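Local coordinates for conserved hypothetical protein MTH1747 (Methanothermobacter thermautotrophicus, PDB 1I36) that is of unknown function but binds NADP in a Rossmann-type domain and resembles 3-hydroxyacid dehydrogenases in structure, at residues A[11-16]-A[41-46]; A[174-179]-A[187-192]; A[221-226]-A[240-245]. The protein carries 1 engineered substitution. All blocks are in the same frame, centred on the assembly; numbering follows the deposited sequence.

Contact 1 (A[11-16]-A[41-46]); sequences VAQTLA and ARTVGV. With NAP (NADP nicotinamide-adenine-dinucleotide phosphate), chain C.
Gln-13 and Val-44 meet where the first two helices of the Rossmann-type NADP-binding domain lie against each other, 10-21 and 35-44. Their side chains cross at a slant, and the approach is through carbon: Gln-13 CG comes to 3.5 Å from Val-44 CG2. With CG anti to the backbone N (chi1 179°), the extended chain of Gln-13 carries the amide toward helix 35-44, where NE2 makes only a loose approach to Thr-43 CG2, at 4.3 Å. Its amide oxygen OE1 is hydrogen-bonded to Arg-40 one turn earlier on helix 35-44, so the side chain combines an apolar flank with a polar grip on the same helix. CG2 of Val-44 meets Gln-13, and CG1 meets Ala-16, 4.2 Å from its CB. The small Ala-16 also touches Phe-5 of strand 2-6 and Phe-8 in the loop after it.

Past Val-44 the helix stops at Gly-45, whose positive phi turns the chain toward strand 47-48; Ala-41 O takes both Gly-45 N and Val-46 N, from opposite faces of its carbonyl plane. The amides of Glu-10 and Val-11, at the start of helix 10-21, bond to NADP. Val-11 N donates to NAP O2N over 2.8 Å with a nearly straight N-H...O angle of 170°, while its methyl CG2 lies 3.4 Å from C2N of the nicotinamide ring.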
loop_
_atom_site.group_PDB
_atom_site.type_symbol
_atom_site.label_atom_id
_atom_site.label_comp_id
_atom_site.label_asym_id
_atom_site.label_seq_id
_atom_site.Cartn_x
_atom_site.Cartn_y
_atom_site.Cartn_z
ATOM N N VAL A 11 9.179 16.311 -23.839
ATOM C CA VAL A 11 10.086 15.161 -23.706
ATOM C C VAL A 11 11.258 15.261 -24.676
ATOM O O VAL A 11 12.417 15.202 -24.265
ATOM C CB VAL A 11 9.345 13.856 -23.950
ATOM C CG1 VAL A 11 10.329 12.685 -24.042
ATOM C CG2 VAL A 11 8.349 13.658 -22.818
ATOM N N ALA A 12 10.955 15.431 -25.961
ATOM C CA ALA A 12 11.986 15.533 -26.990
ATOM C C ALA A 12 12.978 16.663 -26.696
ATOM O O ALA A 12 14.189 16.490 -26.846
ATOM C CB ALA A 12 11.334 15.759 -28.373
ATOM N N GLN A 13 12.464 17.825 -26.297
ATOM C CA GLN A 13 13.341 18.962 -25.989
ATOM C C GLN A 13 14.331 18.611 -24.887
ATOM O O GLN A 13 15.519 18.862 -25.009
ATOM C CB GLN A 13 12.535 20.180 -25.550
ATOM C CG GLN A 13 13.412 21.411 -25.196
ATOM C CD GLN A 13 12.605 22.649 -24.764
ATOM O OE1 GLN A 13 11.422 22.550 -24.415
ATOM N NE2 GLN A 13 13.267 23.816 -24.744
ATOM N N THR A 14 13.810 18.071 -23.793
ATOM C CA THR A 14 14.617 17.692 -22.645
ATOM C C THR A 14 15.739 16.724 -23.019
ATOM O O THR A 14 16.905 16.974 -22.700
ATOM C CB THR A 14 13.718 17.083 -21.558
ATOM O OG1 THR A 14 12.708 18.033 -21.211
ATOM C CG2 THR A 14 14.510 16.735 -20.329
ATOM N N LEU A 15 15.384 15.623 -23.684
ATOM C CA LEU A 15 16.356 14.613 -24.111
ATOM C C LEU A 15 17.289 15.133 -25.193
ATOM O O LEU A 15 18.486 14.898 -25.130
ATOM C CB LEU A 15 15.629 13.362 -24.652
ATOM C CG LEU A 15 14.691 12.655 -23.660
ATOM C CD1 LEU A 15 13.993 11.459 -24.322
ATOM C CD2 LEU A 15 15.486 12.211 -22.449
ATOM N N ALA A 16 16.750 15.810 -26.206
ATOM C CA ALA A 16 17.585 16.335 -27.279
ATOM C C ALA A 16 18.632 17.324 -26.752
ATOM O O ALA A 16 19.790 17.279 -27.152
ATOM C CB ALA A 16 16.734 16.990 -28.346
ATOM N N ALA A 41 12.462 23.540 -30.922
ATOM C CA ALA A 41 13.481 23.004 -31.811
ATOM C C ALA A 41 14.631 23.985 -32.053
ATOM O O ALA A 41 15.799 23.601 -32.052
ATOM C CB ALA A 41 12.853 22.605 -33.146
ATOM N N ARG A 42 14.293 25.251 -32.266
ATOM C CA ARG A 42 15.307 26.266 -32.519
ATOM C C ARG A 42 16.023 26.724 -31.248
ATOM O O ARG A 42 17.176 27.155 -31.318
ATOM C CB ARG A 42 14.705 27.422 -33.332
ATOM C CG ARG A 42 14.209 26.914 -34.677
ATOM C CD ARG A 42 13.796 27.986 -35.659
ATOM N NE ARG A 42 13.525 27.359 -36.951
ATOM C CZ ARG A 42 12.656 27.805 -37.854
ATOM N NH1 ARG A 42 11.954 28.908 -37.627
ATOM N NH2 ARG A 42 12.445 27.103 -38.959
ATOM N N THR A 43 15.352 26.613 -30.098
ATOM C CA THR A 43 15.959 26.965 -28.810
ATOM C C THR A 43 17.068 25.935 -28.518
ATOM O O THR A 43 18.143 26.281 -28.006
ATOM C CB THR A 43 14.930 26.910 -27.655
ATOM O OG1 THR A 43 13.967 27.953 -27.824
ATOM C CG2 THR A 43 15.617 27.097 -26.300
ATOM N N VAL A 44 16.784 24.666 -28.833
ATOM C CA VAL A 44 17.731 23.577 -28.628
ATOM C C VAL A 44 18.818 23.608 -29.699
ATOM O O VAL A 44 19.981 23.313 -29.408
ATOM C CB VAL A 44 17.012 22.181 -28.630
ATOM C CG1 VAL A 44 18.033 21.027 -28.593
ATOM C CG2 VAL A 44 16.081 22.075 -27.436
ATOM N N GLY A 45 18.453 24.002 -30.923
ATOM C CA GLY A 45 19.418 24.041 -32.015
ATOM C C GLY A 45 19.512 22.729 -32.783
ATOM O O GLY A 45 20.592 22.309 -33.218
ATOM N N VAL A 46 18.368 22.083 -32.978
ATOM C CA VAL A 46 18.333 20.819 -33.695
ATOM C C VAL A 46 18.481 21.012 -35.189
ATOM O O VAL A 46 18.194 22.075 -35.718
ATOM C CB VAL A 46 17.016 20.043 -33.423
ATOM C CG1 VAL A 46 16.897 19.714 -31.937
ATOM C CG2 VAL A 46 15.828 20.854 -33.882
HETATM P PA NAP C . 4.019 17.748 -26.052
HETATM O O1A NAP C . 2.684 17.179 -26.065
HETATM O O2A NAP C . 4.918 18.254 -25.035
HETATM O O5B NAP C . 4.889 17.245 -27.386
HETATM C C5B NAP C . 4.460 16.276 -28.511
HETATM C C4B NAP C . 4.871 17.100 -29.639
HETATM O O4B NAP C . 4.496 16.007 -30.773
HETATM C C3B NAP C . 4.191 17.871 -30.330
HETATM O O3B NAP C . 5.277 18.675 -30.131
HETATM C C2B NAP C . 3.619 18.071 -31.678
HETATM O O2B NAP C . 3.798 18.892 -32.616
HETATM C C1B NAP C . 4.019 16.750 -31.955
HETATM N N9A NAP C . 2.989 16.008 -32.710
HETATM C C8A NAP C . 1.608 15.797 -32.645
HETATM N N7A NAP C . 1.179 15.075 -33.656
HETATM C C5A NAP C . 2.296 14.787 -34.416
HETATM C C6A NAP C . 2.494 14.050 -35.629
HETATM N N6A NAP C . 1.482 13.468 -36.276
HETATM N N1A NAP C . 3.784 13.954 -36.133
HETATM C C2A NAP C . 4.830 14.548 -35.491
HETATM N N3A NAP C . 4.718 15.261 -34.352
HETATM C C4A NAP C . 3.410 15.336 -33.857
HETATM O O3 NAP C . 4.206 16.247 -25.347
HETATM P PN NAP C . 5.360 15.553 -24.311
HETATM O O1N NAP C . 5.080 16.012 -22.909
HETATM O O2N NAP C . 6.631 15.928 -24.940
HETATM O O5D NAP C . 5.299 13.971 -24.340
HETATM C C5D NAP C . 5.566 13.222 -25.552
HETATM C C4D NAP C . 5.183 11.774 -25.309
HETATM O O4D NAP C . 5.810 11.125 -24.161
HETATM C C3D NAP C . 3.668 11.539 -25.084
HETATM O O3D NAP C . 3.117 10.342 -25.719
HETATM C C2D NAP C . 3.490 11.476 -23.604
HETATM O O2D NAP C . 2.358 10.760 -23.207
HETATM C C1D NAP C . 4.830 10.854 -23.154
HETATM N N1N NAP C . 5.230 11.202 -21.780
HETATM C C2N NAP C . 5.432 12.542 -21.422
HETATM C C3N NAP C . 5.832 12.770 -20.062
HETATM C C7N NAP C . 6.081 14.110 -19.556
HETATM O O7N NAP C . 6.436 14.291 -18.376
HETATM N N7N NAP C . 5.945 15.209 -20.342
HETATM C C4N NAP C . 5.997 11.670 -19.192
HETATM C C5N NAP C . 5.791 10.385 -19.563
HETATM C C6N NAP C . 5.411 10.150 -20.858
HETATM P P2B NAP C . 2.709 20.149 -32.574
HETATM O O1X NAP C . 3.031 21.064 -31.427
HETATM O O2X NAP C . 2.974 20.723 -33.866
HETATM O O3X NAP C . 1.409 19.548 -32.359
#

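Contact 2 (A[174-179]-A[187-192]); sequences WETLTA and EDVLEM
Thr-176 and Leu-177 on helix 154-182 pack against Val-189 and Leu-190 on helix 186-194, the next helix in the chain; the N-to-C directions of the short segments are 136° apart, and their axes approach to 9.9 Å. The first segment begins at Trp-174, whose indole faces the other flank of its helix. Glu-175 likewise turns elsewhere, its carboxylate accepting from the backbone N of Val-237 and Met-238 of the second subunit.

Thr-176 is the first to touch the partner helix. Its hydroxyl bonds to Leu-172 O; chi1 of -67° sets OG1 beside the backbone N and leaves CG2 anti to it, turned to Val-189 CG1 at 4.2 Å. Leu-177 follows with both methyls: CD2 lies 3.9 Å from Leu-190 CG and 4.2 Å from Val-189 CG1, and CD1 is 4.0 Å from Leu-190 CD2. The two leucines cross at about a right angle. All the contacting atoms of this buried seam are carbons, and no hydrogen bond spans the segments. Thr-178 OG1 sits over the centre of one face of the Trp-174 ring and donates 2.8 Å to Trp-174 O from above the carbonyl plane, while Thr-178 N reaches the same oxygen from the opposite face.

The corner formed by the two helices is flanked by more of the helical domain. Trp-174 rests on Ile-245 and Leu-249 of helix 238-249, while Asp-188 and Glu-191 of helix 186-194 form salt bridges with Arg-148 of the second subunit.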
loop_
_atom_site.group_PDB
_atom_site.type_symbol
_atom_site.label_atom_id
_atom_site.label_comp_id
_atom_site.label_asym_id
_atom_site.label_seq_id
_atom_site.Cartn_x
_atom_site.Cartn_y
_atom_site.Cartn_z
ATOM N N TRP A 174 -6.146 7.433 1.923
ATOM C CA TRP A 174 -7.159 8.471 2.053
ATOM C C TRP A 174 -8.426 7.980 2.736
ATOM O O TRP A 174 -8.926 8.629 3.653
ATOM C CB TRP A 174 -7.522 9.066 0.686
ATOM C CG TRP A 174 -8.530 10.181 0.821
ATOM C CD1 TRP A 174 -8.275 11.504 1.065
ATOM C CD2 TRP A 174 -9.942 10.049 0.764
ATOM N NE1 TRP A 174 -9.460 12.201 1.158
ATOM C CE2 TRP A 174 -10.494 11.329 0.979
ATOM C CE3 TRP A 174 -10.802 8.976 0.542
ATOM C CZ2 TRP A 174 -11.857 11.555 0.980
ATOM C CZ3 TRP A 174 -12.161 9.205 0.544
ATOM C CH2 TRP A 174 -12.674 10.476 0.759
ATOM N N GLU A 175 -8.970 6.857 2.286
ATOM C CA GLU A 175 -10.177 6.353 2.905
ATOM C C GLU A 175 -9.950 5.980 4.383
ATOM O O GLU A 175 -10.784 6.303 5.242
ATOM C CB GLU A 175 -10.757 5.173 2.129
ATOM C CG GLU A 175 -11.972 4.556 2.823
ATOM C CD GLU A 175 -12.841 3.733 1.912
ATOM O OE1 GLU A 175 -12.605 2.519 1.776
ATOM O OE2 GLU A 175 -13.793 4.301 1.346
ATOM N N THR A 176 -8.838 5.312 4.669
ATOM C CA THR A 176 -8.507 4.914 6.043
ATOM C C THR A 176 -8.378 6.141 6.961
ATOM O O THR A 176 -8.951 6.157 8.057
ATOM C CB THR A 176 -7.199 4.105 6.090
ATOM O OG1 THR A 176 -7.407 2.864 5.428
ATOM C CG2 THR A 176 -6.763 3.809 7.539
ATOM N N LEU A 177 -7.685 7.181 6.489
ATOM C CA LEU A 177 -7.480 8.392 7.284
ATOM C C LEU A 177 -8.705 9.296 7.407
ATOM O O LEU A 177 -8.853 10.023 8.395
ATOM C CB LEU A 177 -6.282 9.170 6.782
ATOM C CG LEU A 177 -4.954 8.442 6.942
ATOM C CD1 LEU A 177 -3.832 9.314 6.411
ATOM C CD2 LEU A 177 -4.716 8.093 8.409
ATOM N N THR A 178 -9.571 9.267 6.402
ATOM C CA THR A 178 -10.783 10.055 6.443
ATOM C C THR A 178 -11.706 9.439 7.507
ATOM O O THR A 178 -12.346 10.161 8.259
ATOM C CB THR A 178 -11.464 10.124 5.057
ATOM O OG1 THR A 178 -10.604 10.842 4.163
ATOM C CG2 THR A 178 -12.795 10.868 5.153
ATOM N N ALA A 179 -11.752 8.111 7.590
ATOM C CA ALA A 179 -12.566 7.475 8.605
ATOM C C ALA A 179 -11.930 7.787 9.965
ATOM O O ALA A 179 -12.640 8.138 10.898
ATOM C CB ALA A 179 -12.629 5.977 8.378
ATOM N N GLU A 187 -4.001 10.909 13.696
ATOM C CA GLU A 187 -2.598 10.891 14.119
ATOM C C GLU A 187 -2.228 9.556 14.739
ATOM O O GLU A 187 -1.132 9.015 14.496
ATOM C CB GLU A 187 -2.319 12.000 15.132
ATOM C CG GLU A 187 -2.127 13.365 14.515
ATOM C CD GLU A 187 -1.005 13.392 13.473
ATOM O OE1 GLU A 187 -0.007 12.648 13.623
ATOM O OE2 GLU A 187 -1.135 14.174 12.505
ATOM N N ASP A 188 -3.150 9.000 15.531
ATOM C CA ASP A 188 -2.884 7.710 16.174
ATOM C C ASP A 188 -2.724 6.642 15.095
ATOM O O ASP A 188 -1.827 5.810 15.153
ATOM C CB ASP A 188 -4.024 7.327 17.137
ATOM C CG ASP A 188 -4.110 8.250 18.348
ATOM O OD1 ASP A 188 -3.071 8.571 18.942
ATOM O OD2 ASP A 188 -5.223 8.649 18.712
ATOM N N VAL A 189 -3.624 6.642 14.118
ATOM C CA VAL A 189 -3.502 5.656 13.060
ATOM C C VAL A 189 -2.174 5.862 12.325
ATOM O O VAL A 189 -1.439 4.906 12.092
ATOM C CB VAL A 189 -4.685 5.715 12.097
ATOM C CG1 VAL A 189 -4.464 4.730 10.919
ATOM C CG2 VAL A 189 -5.981 5.324 12.872
ATOM N N LEU A 190 -1.840 7.107 11.995
ATOM C CA LEU A 190 -0.567 7.365 11.302
ATOM C C LEU A 190 0.638 6.870 12.091
ATOM O O LEU A 190 1.535 6.222 11.540
ATOM C CB LEU A 190 -0.415 8.851 11.014
ATOM C CG LEU A 190 -1.231 9.302 9.820
ATOM C CD1 LEU A 190 -1.400 10.825 9.797
ATOM C CD2 LEU A 190 -0.503 8.799 8.565
ATOM N N GLU A 191 0.643 7.116 13.401
ATOM C CA GLU A 191 1.764 6.656 14.228
ATOM C C GLU A 191 1.809 5.158 14.338
ATOM O O GLU A 191 2.897 4.562 14.406
ATOM C CB GLU A 191 1.714 7.261 15.628
ATOM C CG GLU A 191 2.030 8.754 15.669
ATOM C CD GLU A 191 1.971 9.310 17.088
ATOM O OE1 GLU A 191 2.386 8.578 18.017
ATOM O OE2 GLU A 191 1.508 10.460 17.267
ATOM N N MET A 192 0.637 4.525 14.375
ATOM C CA MET A 192 0.615 3.069 14.465
ATOM C C MET A 192 1.124 2.503 13.160
ATOM O O MET A 192 1.840 1.517 13.169
ATOM C CB MET A 192 -0.776 2.520 14.816
ATOM C CG MET A 192 -1.129 2.667 16.301
ATOM S SD MET A 192 0.197 2.182 17.489
ATOM C CE MET A 192 0.729 3.731 17.911
#

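Contact 3 (A[221-226]-A[240-245]); sequences EEMKEV and TCIIRI
An antiparallel helical hairpin of the C-terminal all-helical region brings Met-223 and Lys-224 of helix 216-231 against Ile-242 and Ile-243 of helix 238-249. The segment axes run at 171° and come within 9.7 Å, close to a straight antiparallel pair.

Met-223 carries much of the contact. Its CB lies 3.8 Å from Ile-243 CG1, and from there the chain bends at chi2 and chi3 (-56° and -48°), curling its thioether end round the branch methyl of Ile-242. CG, SD and CE all come near Ile-242 CG2, with SD at 3.9 Å, and the two side chains cross at about a right angle. Ile-242 can offer that methyl because CG2 is anti to its backbone N, whereas CG1 takes the position beside it. Ile-243 instead reaches across with its longer branch: beyond CG1, the terminal CD1 rests on the root of Lys-224, 4.0 Å from CA and 4.1 Å from CG.

Only the aliphatic base of Lys-224 is used here. The chain then leads away to an ammonium that forms a salt bridge with Glu-221 within its own helix, NZ to OE1 at 3.3 Å, a weak hydrogen bond.

Helix 154-182 passes across the hairpin, with Met-223 touching its Lys-167 and Val-226 its Ser-164. Helix 238-249 also meets the second subunit, where Cys-241 forms a disulfide with Cys-241 of that subunit, and Glu-225 of helix 216-231 is hydrogen-bonded to Asn-89, an NADP-binding residue.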
loop_
_atom_site.group_PDB
_atom_site.type_symbol
_atom_site.label_atom_id
_atom_site.label_comp_id
_atom_site.label_asym_id
_atom_site.label_seq_id
_atom_site.Cartn_x
_atom_site.Cartn_y
_atom_site.Cartn_z
ATOM N N GLU A 221 -8.288 10.500 -14.347
ATOM C CA GLU A 221 -8.099 10.198 -15.768
ATOM C C GLU A 221 -7.019 9.116 -15.878
ATOM O O GLU A 221 -7.147 8.178 -16.652
ATOM C CB GLU A 221 -7.621 11.435 -16.552
ATOM C CG GLU A 221 -8.531 12.682 -16.546
ATOM C CD GLU A 221 -9.939 12.423 -17.036
ATOM O OE1 GLU A 221 -10.114 11.738 -18.073
ATOM O OE2 GLU A 221 -10.882 12.922 -16.375
ATOM N N GLU A 222 -5.947 9.278 -15.111
ATOM C CA GLU A 222 -4.849 8.326 -15.110
ATOM C C GLU A 222 -5.300 6.939 -14.682
ATOM O O GLU A 222 -4.837 5.943 -15.239
ATOM C CB GLU A 222 -3.717 8.795 -14.214
ATOM C CG GLU A 222 -2.812 9.868 -14.801
ATOM C CD GLU A 222 -1.807 10.407 -13.777
ATOM O OE1 GLU A 222 -2.124 10.401 -12.571
ATOM O OE2 GLU A 222 -0.708 10.845 -14.159
ATOM N N MET A 223 -6.218 6.866 -13.718
ATOM C CA MET A 223 -6.714 5.572 -13.251
ATOM C C MET A 223 -7.593 4.887 -14.283
ATOM O O MET A 223 -7.613 3.668 -14.344
ATOM C CB MET A 223 -7.471 5.682 -11.927
ATOM C CG MET A 223 -6.593 5.578 -10.699
ATOM S SD MET A 223 -5.588 4.069 -10.591
ATOM C CE MET A 223 -6.690 2.900 -10.927
ATOM N N LYS A 224 -8.330 5.661 -15.085
ATOM C CA LYS A 224 -9.161 5.064 -16.132
ATOM C C LYS A 224 -8.228 4.345 -17.104
ATOM O O LYS A 224 -8.520 3.236 -17.535
ATOM C CB LYS A 224 -9.984 6.125 -16.872
ATOM C CG LYS A 224 -10.988 6.860 -15.965
ATOM C CD LYS A 224 -12.076 7.626 -16.735
ATOM C CE LYS A 224 -11.500 8.710 -17.649
ATOM N NZ LYS A 224 -12.565 9.585 -18.254
ATOM N N GLU A 225 -7.075 4.949 -17.392
ATOM C CA GLU A 225 -6.094 4.341 -18.302
ATOM C C GLU A 225 -5.512 3.093 -17.671
ATOM O O GLU A 225 -5.338 2.085 -18.345
ATOM C CB GLU A 225 -4.941 5.305 -18.609
ATOM C CG GLU A 225 -5.367 6.603 -19.246
ATOM C CD GLU A 225 -4.219 7.622 -19.392
ATOM O OE1 GLU A 225 -3.083 7.387 -18.894
ATOM O OE2 GLU A 225 -4.477 8.677 -20.016
ATOM N N VAL A 226 -5.133 3.182 -16.393
ATOM C CA VAL A 226 -4.583 2.029 -15.683
ATOM C C VAL A 226 -5.576 0.875 -15.739
ATOM O O VAL A 226 -5.195 -0.268 -15.954
ATOM C CB VAL A 226 -4.262 2.356 -14.179
ATOM C CG1 VAL A 226 -4.153 1.071 -13.351
ATOM C CG2 VAL A 226 -2.978 3.150 -14.079
ATOM N N THR A 240 -11.823 -0.309 -9.904
ATOM C CA THR A 240 -13.215 0.167 -9.785
ATOM C C THR A 240 -13.401 1.000 -8.501
ATOM O O THR A 240 -13.935 2.105 -8.535
ATOM C CB THR A 240 -14.215 -1.011 -9.721
ATOM O OG1 THR A 240 -14.211 -1.714 -10.968
ATOM C CG2 THR A 240 -15.618 -0.521 -9.456
ATOM N N CYS A 241 -12.970 0.455 -7.368
ATOM C CA CYS A 241 -13.100 1.164 -6.091
ATOM C C CYS A 241 -12.145 2.341 -6.025
ATOM O O CYS A 241 -12.525 3.434 -5.588
ATOM C CB CYS A 241 -12.862 0.199 -4.929
ATOM S SG CYS A 241 -14.119 -1.131 -4.805
ATOM N N ILE A 242 -10.911 2.144 -6.500
ATOM C CA ILE A 242 -9.917 3.213 -6.489
ATOM C C ILE A 242 -10.430 4.407 -7.297
ATOM O O ILE A 242 -10.277 5.554 -6.875
ATOM C CB ILE A 242 -8.538 2.727 -7.026
ATOM C CG1 ILE A 242 -7.915 1.704 -6.065
ATOM C CG2 ILE A 242 -7.568 3.891 -7.184
ATOM C CD1 ILE A 242 -6.749 0.919 -6.701
ATOM N N ILE A 243 -11.045 4.127 -8.447
ATOM C CA ILE A 243 -11.607 5.172 -9.317
ATOM C C ILE A 243 -12.713 5.927 -8.556
ATOM O O ILE A 243 -12.783 7.151 -8.610
ATOM C CB ILE A 243 -12.154 4.566 -10.657
ATOM C CG1 ILE A 243 -11.088 4.620 -11.762
ATOM C CG2 ILE A 243 -13.385 5.316 -11.149
ATOM C CD1 ILE A 243 -11.556 3.966 -13.082
ATOM N N ARG A 244 -13.541 5.199 -7.816
ATOM C CA ARG A 244 -14.598 5.837 -7.032
ATOM C C ARG A 244 -14.024 6.837 -6.010
ATOM O O ARG A 244 -14.599 7.912 -5.811
ATOM C CB ARG A 244 -15.471 4.797 -6.343
ATOM C CG ARG A 244 -16.250 3.915 -7.311
ATOM C CD ARG A 244 -17.339 3.142 -6.599
ATOM N NE ARG A 244 -18.240 4.086 -5.954
ATOM C CZ ARG A 244 -18.956 3.846 -4.858
ATOM N NH1 ARG A 244 -18.907 2.658 -4.259
ATOM N NH2 ARG A 244 -19.654 4.839 -4.312
ATOM N N ILE A 245 -12.872 6.515 -5.405
ATOM C CA ILE A 245 -12.239 7.422 -4.441
ATOM C C ILE A 245 -11.738 8.677 -5.168
ATOM O O ILE A 245 -11.957 9.808 -4.710
ATOM C CB ILE A 245 -11.027 6.764 -3.698
ATOM C CG1 ILE A 245 -11.493 5.642 -2.756
ATOM C CG2 ILE A 245 -10.226 7.814 -2.949
ATOM C CD1 ILE A 245 -12.287 6.106 -1.560
#

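From the N terminus the three contacts follow in series, with none enclosing or crossing another. Contact 1 closes a loop through strand 25-28 inside the nucleotide-binding domain. The rest of the sheet and the long helix 154-182 follow before contact 2 folds the next helix back on that helix's end. Contact 3 then closes the later hairpin of helices 216-231 and 238-249. Contacts 2 and 3 touch: Glu-175 OE2 lies 3.7 Å from Ile-245 CD1, and both contacts reach the second subunit. Contact 1 stands across the chain's centre, its nearest atoms about 13 Å from contact 3 and about 29 Å from contact 2.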